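Enoyl-CoA hydratase/isomerase (Shewanella pealeana, PDB 4KPK) probably acts on acyl-CoA substrates as an isomerase or hydratase of the crotonase-like superfamily. Local coordinates at residues C43-G47 against G48-M52; Q207-E211 against L212-H216; P228-D231 against A232-N236. All coordinates share one frame; numbering follows the deposited sequence.

Interaction 1 (C43-G47 against G48-M52); sequences CTLNG and GVAQM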
loop_
_atom_site.group_PDB
_atom_site.type_symbol
_atom_site.label_atom_id
_atom_site.label_comp_id
_atom_site.label_asym_id
_atom_site.label_seq_id
_atom_site.Cartn_x
_atom_site.Cartn_y
_atom_site.Cartn_z
ATOM N N CYS A 43 8.864 -29.927 15.993
ATOM C CA CYS A 43 7.502 -29.719 15.612
ATOM C C CYS A 43 6.627 -30.461 16.558
ATOM O O CYS A 43 6.965 -31.564 16.973
ATOM C CB CYS A 43 7.287 -30.132 14.132
ATOM S SG CYS A 43 7.752 -31.805 13.719
ATOM N N THR A 44 5.519 -29.829 16.955
ATOM C CA THR A 44 4.567 -30.419 17.900
ATOM C C THR A 44 3.162 -30.091 17.488
ATOM O O THR A 44 2.922 -29.137 16.728
ATOM C CB THR A 44 4.795 -29.900 19.370
ATOM O OG1 THR A 44 4.609 -28.481 19.405
ATOM C CG2 THR A 44 6.160 -30.222 19.797
ATOM N N LEU A 45 2.215 -30.863 18.005
ATOM C CA LEU A 45 0.821 -30.685 17.659
ATOM C C LEU A 45 -0.065 -30.954 18.860
ATOM O O LEU A 45 -0.043 -32.028 19.408
ATOM C CB LEU A 45 0.464 -31.627 16.505
ATOM C CG LEU A 45 -0.952 -31.539 15.963
ATOM C CD1 LEU A 45 -1.238 -30.179 15.359
ATOM C CD2 LEU A 45 -1.107 -32.620 14.893
ATOM N N ASN A 46 -0.814 -29.960 19.308
ATOM C CA ASN A 46 -1.667 -30.110 20.478
ATOM C C ASN A 46 -2.832 -29.176 20.302
ATOM O O ASN A 46 -2.649 -27.968 20.074
ATOM C CB ASN A 46 -0.976 -29.734 21.813
ATOM C CG ASN A 46 0.528 -29.998 21.824
ATOM O OD1 ASN A 46 0.970 -31.137 21.992
ATOM N ND2 ASN A 46 1.328 -28.932 21.707
ATOM N N GLY A 47 -4.022 -29.730 20.443
ATOM C CA GLY A 47 -5.226 -28.941 20.640
ATOM C C GLY A 47 -5.550 -27.923 19.549
ATOM O O GLY A 47 -6.052 -26.836 19.854
ATOM N N GLY A 48 -5.261 -28.273 18.297
ATOM C CA GLY A 48 -5.565 -27.428 17.150
ATOM C C GLY A 48 -4.366 -26.722 16.561
ATOM O O GLY A 48 -4.386 -26.304 15.406
ATOM N N VAL A 49 -3.324 -26.612 17.373
ATOM C CA VAL A 49 -2.219 -25.691 17.190
ATOM C C VAL A 49 -0.974 -26.485 16.893
ATOM O O VAL A 49 -0.545 -27.321 17.665
ATOM C CB VAL A 49 -1.938 -24.891 18.503
ATOM C CG1 VAL A 49 -0.762 -23.953 18.307
ATOM C CG2 VAL A 49 -3.163 -24.110 18.909
ATOM N N ALA A 50 -0.393 -26.234 15.744
ATOM C CA ALA A 50 0.795 -26.919 15.348
ATOM C C ALA A 50 1.885 -25.927 15.495
ATOM O O ALA A 50 1.661 -24.736 15.291
ATOM C CB ALA A 50 0.715 -27.365 13.872
ATOM N N GLN A 51 3.078 -26.404 15.802
ATOM C CA GLN A 51 4.179 -25.506 15.927
ATOM C C GLN A 51 5.325 -26.013 15.153
ATOM O O GLN A 51 5.622 -27.197 15.232
ATOM C CB GLN A 51 4.625 -25.366 17.410
ATOM C CG GLN A 51 3.468 -25.046 18.318
ATOM C CD GLN A 51 3.939 -24.660 19.718
ATOM O OE1 GLN A 51 5.046 -24.167 19.897
ATOM N NE2 GLN A 51 3.116 -24.910 20.701
HETATM N N MSE A 52 6.014 -25.078 14.505
HETATM C CA MSE A 52 7.275 -25.298 13.808
HETATM C C MSE A 52 8.260 -24.392 14.495
HETATM O O MSE A 52 8.056 -23.170 14.546
HETATM C CB MSE A 52 7.206 -24.938 12.322
HETATM C CG MSE A 52 8.538 -25.189 11.608
HETATM SE SE MSE A 52 8.215 -24.755 9.692
HETATM C CE MSE A 52 7.296 -25.974 8.526
#
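T44 faces Q51 and L45 faces A50 across a beta hairpin with a two-residue loop, G47-G48, in which strands 43-46 and 49-52 run antiparallel (171° between their directions) and are joined by a type I' turn from N46 to V49. Two hydrogen-bonded pairs set the register. T44 N gives a bond to Q51 O and Q51 N returns one to T44 O at 2.9 Å, while N46 N reaches V49 O almost straight, with 173° at the hydrogen. The turn is closed by V49 N bonding to N46 O, the donor standing well above the carbonyl plane. G47 and G48 both have positive phi; at G48 a side chain would collide with G47 O, so these backbone angles suit a residue without one.

The tighter part is the face bearing C43, L45, A50 and M52. L45 holds its CG anti to the backbone N (chi1 -177°), and the further bend at chi2 carries CD1 across to the methyl of A50, with L45 CD1 and A50 CB 3.7 Å apart. On this face helix 65-80 packs through F78 on A50 and through M71, V74 and L75 on selenomethionine M52, while L45 lies against T31, N81 and Q83. Helix 30-37 adds L34 against C43.

On the other face N46 is exposed, while V49, its partner across the hairpin, is covered by I230 and L234 of helix 222-235. Farther from the turn, T44 and Q51 cross obliquely, and the approach is loose: T44 OG1 passes 3.7 Å from Q51 CB. Beyond CG the Q51 chain runs extended, and its OE1 is hydrogen-bonded to K90. Between the strands, two CA-H...O contacts supplement the ladder; the shorter places C43 CA 3.2 Å from Q51 O.

Interaction 2 (Q207-E211 against L212-H216); sequences QKALE and LQIIH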
loop_
_atom_site.group_PDB
_atom_site.type_symbol
_atom_site.label_atom_id
_atom_site.label_comp_id
_atom_site.label_asym_id
_atom_site.label_seq_id
_atom_site.Cartn_x
_atom_site.Cartn_y
_atom_site.Cartn_z
ATOM N N GLN A 207 10.014 -1.087 16.570
ATOM C CA GLN A 207 8.987 -0.077 16.478
ATOM C C GLN A 207 8.789 0.301 15.011
ATOM O O GLN A 207 7.690 0.507 14.565
ATOM C CB GLN A 207 9.417 1.149 17.279
ATOM C CG GLN A 207 8.480 2.316 17.135
ATOM C CD GLN A 207 7.048 1.976 17.513
ATOM O OE1 GLN A 207 6.803 1.263 18.507
ATOM N NE2 GLN A 207 6.082 2.486 16.728
ATOM N N LYS A 208 9.875 0.480 14.299
ATOM C CA LYS A 208 9.803 0.785 12.856
ATOM C C LYS A 208 9.097 -0.347 12.067
ATOM O O LYS A 208 8.296 -0.089 11.184
ATOM C CB LYS A 208 11.241 0.986 12.353
ATOM C CG LYS A 208 11.451 1.077 10.848
ATOM C CD LYS A 208 10.626 2.161 10.212
ATOM C CE LYS A 208 10.989 3.520 10.715
ATOM N NZ LYS A 208 10.323 4.481 9.798
ATOM N N ALA A 209 9.409 -1.591 12.427
ATOM C CA ALA A 209 8.762 -2.792 11.929
ATOM C C ALA A 209 7.255 -2.747 12.076
ATOM O O ALA A 209 6.475 -3.119 11.153
ATOM C CB ALA A 209 9.305 -4.025 12.672
ATOM N N LEU A 210 6.844 -2.320 13.263
ATOM C CA LEU A 210 5.453 -2.201 13.569
ATOM C C LEU A 210 4.819 -1.142 12.660
ATOM O O LEU A 210 3.752 -1.407 12.090
ATOM C CB LEU A 210 5.252 -1.886 15.087
ATOM C CG LEU A 210 3.817 -1.684 15.597
ATOM C CD1 LEU A 210 3.044 -2.979 15.430
ATOM C CD2 LEU A 210 3.756 -1.266 17.072
ATOM N N GLU A 211 5.448 0.040 12.536
ATOM C CA GLU A 211 4.945 1.132 11.687
ATOM C C GLU A 211 4.789 0.746 10.221
ATOM O O GLU A 211 3.843 1.155 9.558
ATOM C CB GLU A 211 5.873 2.368 11.767
ATOM C CG GLU A 211 5.626 3.234 13.017
ATOM C CD GLU A 211 6.879 3.858 13.604
ATOM O OE1 GLU A 211 7.861 4.043 12.862
ATOM O OE2 GLU A 211 6.890 4.160 14.829
ATOM N N LEU A 212 5.789 0.023 9.717
ATOM C CA LEU A 212 5.817 -0.482 8.360
ATOM C C LEU A 212 4.924 -1.691 8.141
ATOM O O LEU A 212 4.710 -2.141 6.979
ATOM C CB LEU A 212 7.210 -0.923 8.057
ATOM C CG LEU A 212 8.221 0.207 8.052
ATOM C CD1 LEU A 212 9.560 -0.340 7.671
ATOM C CD2 LEU A 212 7.846 1.360 7.157
ATOM N N GLN A 213 4.443 -2.227 9.274
ATOM C CA GLN A 213 3.518 -3.351 9.300
ATOM C C GLN A 213 4.217 -4.637 8.982
ATOM O O GLN A 213 3.566 -5.596 8.690
ATOM C CB GLN A 213 2.290 -3.183 8.352
ATOM C CG GLN A 213 1.333 -2.083 8.759
ATOM C CD GLN A 213 0.085 -2.011 7.891
ATOM O OE1 GLN A 213 -0.578 -3.012 7.622
ATOM N NE2 GLN A 213 -0.246 -0.805 7.464
ATOM N N ILE A 214 5.537 -4.688 9.092
ATOM C CA ILE A 214 6.259 -5.971 9.062
ATOM C C ILE A 214 5.763 -6.863 10.227
ATOM O O ILE A 214 5.609 -8.101 10.087
ATOM C CB ILE A 214 7.797 -5.723 9.108
ATOM C CG1 ILE A 214 8.300 -5.142 7.796
ATOM C CG2 ILE A 214 8.552 -6.987 9.481
ATOM C CD1 ILE A 214 8.144 -6.095 6.611
ATOM N N ILE A 215 5.477 -6.216 11.390
ATOM C CA ILE A 215 4.880 -6.947 12.487
ATOM C C ILE A 215 3.584 -6.287 12.820
ATOM O O ILE A 215 3.329 -5.193 12.339
ATOM C CB ILE A 215 5.818 -7.080 13.651
ATOM C CG1 ILE A 215 6.106 -5.714 14.359
ATOM C CG2 ILE A 215 7.073 -7.796 13.196
ATOM C CD1 ILE A 215 7.289 -5.753 15.281
ATOM N N HIS A 216 2.746 -7.033 13.537
ATOM C CA HIS A 216 1.413 -6.597 14.006
ATOM C C HIS A 216 1.410 -6.172 15.476
ATOM O O HIS A 216 0.569 -5.397 15.871
ATOM C CB HIS A 216 0.380 -7.708 13.781
ATOM C CG HIS A 216 0.272 -8.122 12.340
ATOM N ND1 HIS A 216 -0.475 -7.428 11.419
ATOM C CD2 HIS A 216 0.868 -9.119 11.651
ATOM C CE1 HIS A 216 -0.348 -7.994 10.227
ATOM N NE2 HIS A 216 0.492 -9.004 10.340
HETATM O O HOH W 1 1.277 -3.475 12.076
#
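The methyl of A209 and the side chain of I215 meet where a Schellman motif ends helix 206-212. Q213 leaves the helix with positive phi (75°), and the chain doubles back over the last turn. The motif's two bonds run from I214 N to A209 O, a weak one, and from Q213 N to L210 O. A209 O additionally receives I215 N at 3.3 Å, from above its carbonyl plane.

The returning chain supplies the main bump. I215 keeps CG1 between its backbone N and carbonyl carbon (chi1 68°), which turns the branch back to the helix: CG1 lies over the backbone of L210, and CD1 ends 3.7 Å from A209 CB. The short A209 side chain meets this tip with its methyl alone. L210 CD1 meanwhile lies against the backbone carbonyl of H216.

One turn apart on the helix, K208 and L212 form a second fit. The bend at chi2 of the lysine brings K208 CD to 3.7 Å from L212 CD1. L212 also packs on M189, A193 and Y197, and an alanine in its place would probably leave a gap among these residues and take away part of the apolar cover of the K208 methylenes. Further along, H216 NE2 makes a weak hydrogen bond to R192 of the second subunit.

A water links the helix end to the loop that follows, donating to L210 O and, at 2.7 Å, to I215 O.

Interaction 3 (P228-D231 against A232-N236); sequences PFID and ALLSN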
loop_
_atom_site.group_PDB
_atom_site.type_symbol
_atom_site.label_atom_id
_atom_site.label_comp_id
_atom_site.label_asym_id
_atom_site.label_seq_id
_atom_site.Cartn_x
_atom_site.Cartn_y
_atom_site.Cartn_z
ATOM N N PRO A 228 -4.371 -14.546 22.635
ATOM C CA PRO A 228 -5.622 -13.986 22.151
ATOM C C PRO A 228 -5.817 -14.243 20.645
ATOM O O PRO A 228 -6.922 -14.512 20.240
ATOM C CB PRO A 228 -5.477 -12.494 22.431
ATOM C CG PRO A 228 -4.006 -12.261 22.635
ATOM C CD PRO A 228 -3.500 -13.517 23.231
ATOM N N PHE A 229 -4.769 -14.188 19.843
ATOM C CA PHE A 229 -4.903 -14.542 18.386
ATOM C C PHE A 229 -5.227 -16.022 18.220
ATOM O O PHE A 229 -6.109 -16.394 17.438
ATOM C CB PHE A 229 -3.616 -14.278 17.635
ATOM C CG PHE A 229 -3.209 -12.829 17.580
ATOM C CD1 PHE A 229 -3.704 -11.991 16.607
ATOM C CD2 PHE A 229 -2.303 -12.319 18.491
ATOM C CE1 PHE A 229 -3.315 -10.657 16.553
ATOM C CE2 PHE A 229 -1.893 -10.995 18.437
ATOM C CZ PHE A 229 -2.394 -10.152 17.473
ATOM N N ILE A 230 -4.540 -16.888 18.970
ATOM C CA ILE A 230 -4.841 -18.312 18.898
ATOM C C ILE A 230 -6.294 -18.609 19.261
ATOM O O ILE A 230 -6.993 -19.299 18.528
ATOM C CB ILE A 230 -3.908 -19.178 19.784
ATOM C CG1 ILE A 230 -2.467 -19.150 19.248
ATOM C CG2 ILE A 230 -4.406 -20.624 19.883
ATOM C CD1 ILE A 230 -1.407 -19.462 20.306
ATOM N N ASP A 231 -6.737 -18.075 20.388
ATOM C CA ASP A 231 -8.159 -18.154 20.775
ATOM C C ASP A 231 -9.126 -17.668 19.687
ATOM O O ASP A 231 -10.139 -18.327 19.440
ATOM C CB ASP A 231 -8.385 -17.377 22.090
ATOM C CG ASP A 231 -7.755 -18.096 23.276
ATOM O OD1 ASP A 231 -7.483 -19.314 23.139
ATOM O OD2 ASP A 231 -7.527 -17.487 24.364
ATOM N N ALA A 232 -8.833 -16.549 19.030
ATOM C CA ALA A 232 -9.772 -16.034 18.063
ATOM C C ALA A 232 -9.797 -17.023 16.833
ATOM O O ALA A 232 -10.845 -17.410 16.362
ATOM C CB ALA A 232 -9.387 -14.651 17.660
ATOM N N LEU A 233 -8.628 -17.484 16.424
ATOM C CA LEU A 233 -8.458 -18.276 15.219
ATOM C C LEU A 233 -9.045 -19.687 15.344
ATOM O O LEU A 233 -9.729 -20.144 14.438
ATOM C CB LEU A 233 -6.986 -18.312 14.823
ATOM C CG LEU A 233 -6.411 -16.990 14.259
ATOM C CD1 LEU A 233 -4.913 -17.127 14.170
ATOM C CD2 LEU A 233 -6.919 -16.541 12.863
ATOM N N LEU A 234 -8.879 -20.329 16.501
ATOM C CA LEU A 234 -9.485 -21.637 16.726
ATOM C C LEU A 234 -11.000 -21.575 16.758
ATOM O O LEU A 234 -11.638 -22.577 16.465
ATOM C CB LEU A 234 -8.969 -22.287 18.031
ATOM C CG LEU A 234 -7.488 -22.726 18.065
ATOM C CD1 LEU A 234 -7.088 -23.330 19.408
ATOM C CD2 LEU A 234 -7.080 -23.691 16.940
ATOM N N SER A 235 -11.574 -20.417 17.115
ATOM C CA SER A 235 -13.029 -20.252 17.095
ATOM C C SER A 235 -13.635 -20.170 15.710
ATOM O O SER A 235 -14.819 -20.411 15.556
ATOM C CB SER A 235 -13.439 -18.980 17.834
ATOM O OG SER A 235 -12.728 -18.910 19.030
ATOM N N ASN A 236 -12.867 -19.768 14.709
ATOM C CA ASN A 236 -13.475 -19.388 13.411
ATOM C C ASN A 236 -13.530 -20.528 12.424
ATOM O O ASN A 236 -12.851 -21.526 12.566
ATOM C CB ASN A 236 -12.732 -18.197 12.749
ATOM C CG ASN A 236 -12.682 -16.944 13.635
ATOM O OD1 ASN A 236 -13.559 -16.698 14.436
ATOM N ND2 ASN A 236 -11.658 -16.141 13.461
#
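A232 opens the last turn of helix 222-235 by giving its N-H to P228 O at 3.0 Å; its methyl rests beside the same oxygen. L233 follows with a 2.9 Å bond from its N to F229 O, and its CG comes within 3.2 Å of F229 O. At L234 the N bonds to I230 O almost straight (169° at the hydrogen). Its side chain runs alongside that of I230 and points the same way, L234 CD1 lying 3.8 Å from I230 CG2. S235 then doubles the grip on D231 O: its OG, set beside its own backbone N (chi1 -45°), donates at 2.7 Å to D231 O, while the S235 N bond to that oxygen is weak. N236 leaves the helix, and its ND2 is held by L199 O and T200 O of the second subunit.

The inner side of the helix lies on the main sheet, with I230, L233 and L234 against strand 86-91 and F229, I230 and L233 against 137-141. F229 reaches on to strand 158-161 and also meets R196 of the second subunit.

How the interactions relate
Following the chain from its N terminus, interaction 1 closes a hairpin at one edge of the main sheet, interaction 2 turns the chain out of helix 206-212 toward the short strand 217-218 at the other edge, and interaction 3 finishes helix 222-235. The three stand in series, so none nests in or crosses another. Interactions 1 and 2 are far apart, with centres 26 Å from each other. Interaction 3 sits against interaction 1, L234 CD1 lying 3.7 Å from G47 O, but does not touch interaction 2, from which its nearest atoms are about 5 Å away. Interactions 2 and 3 both reach the second subunit, and H216 and F229 both pack on its R196.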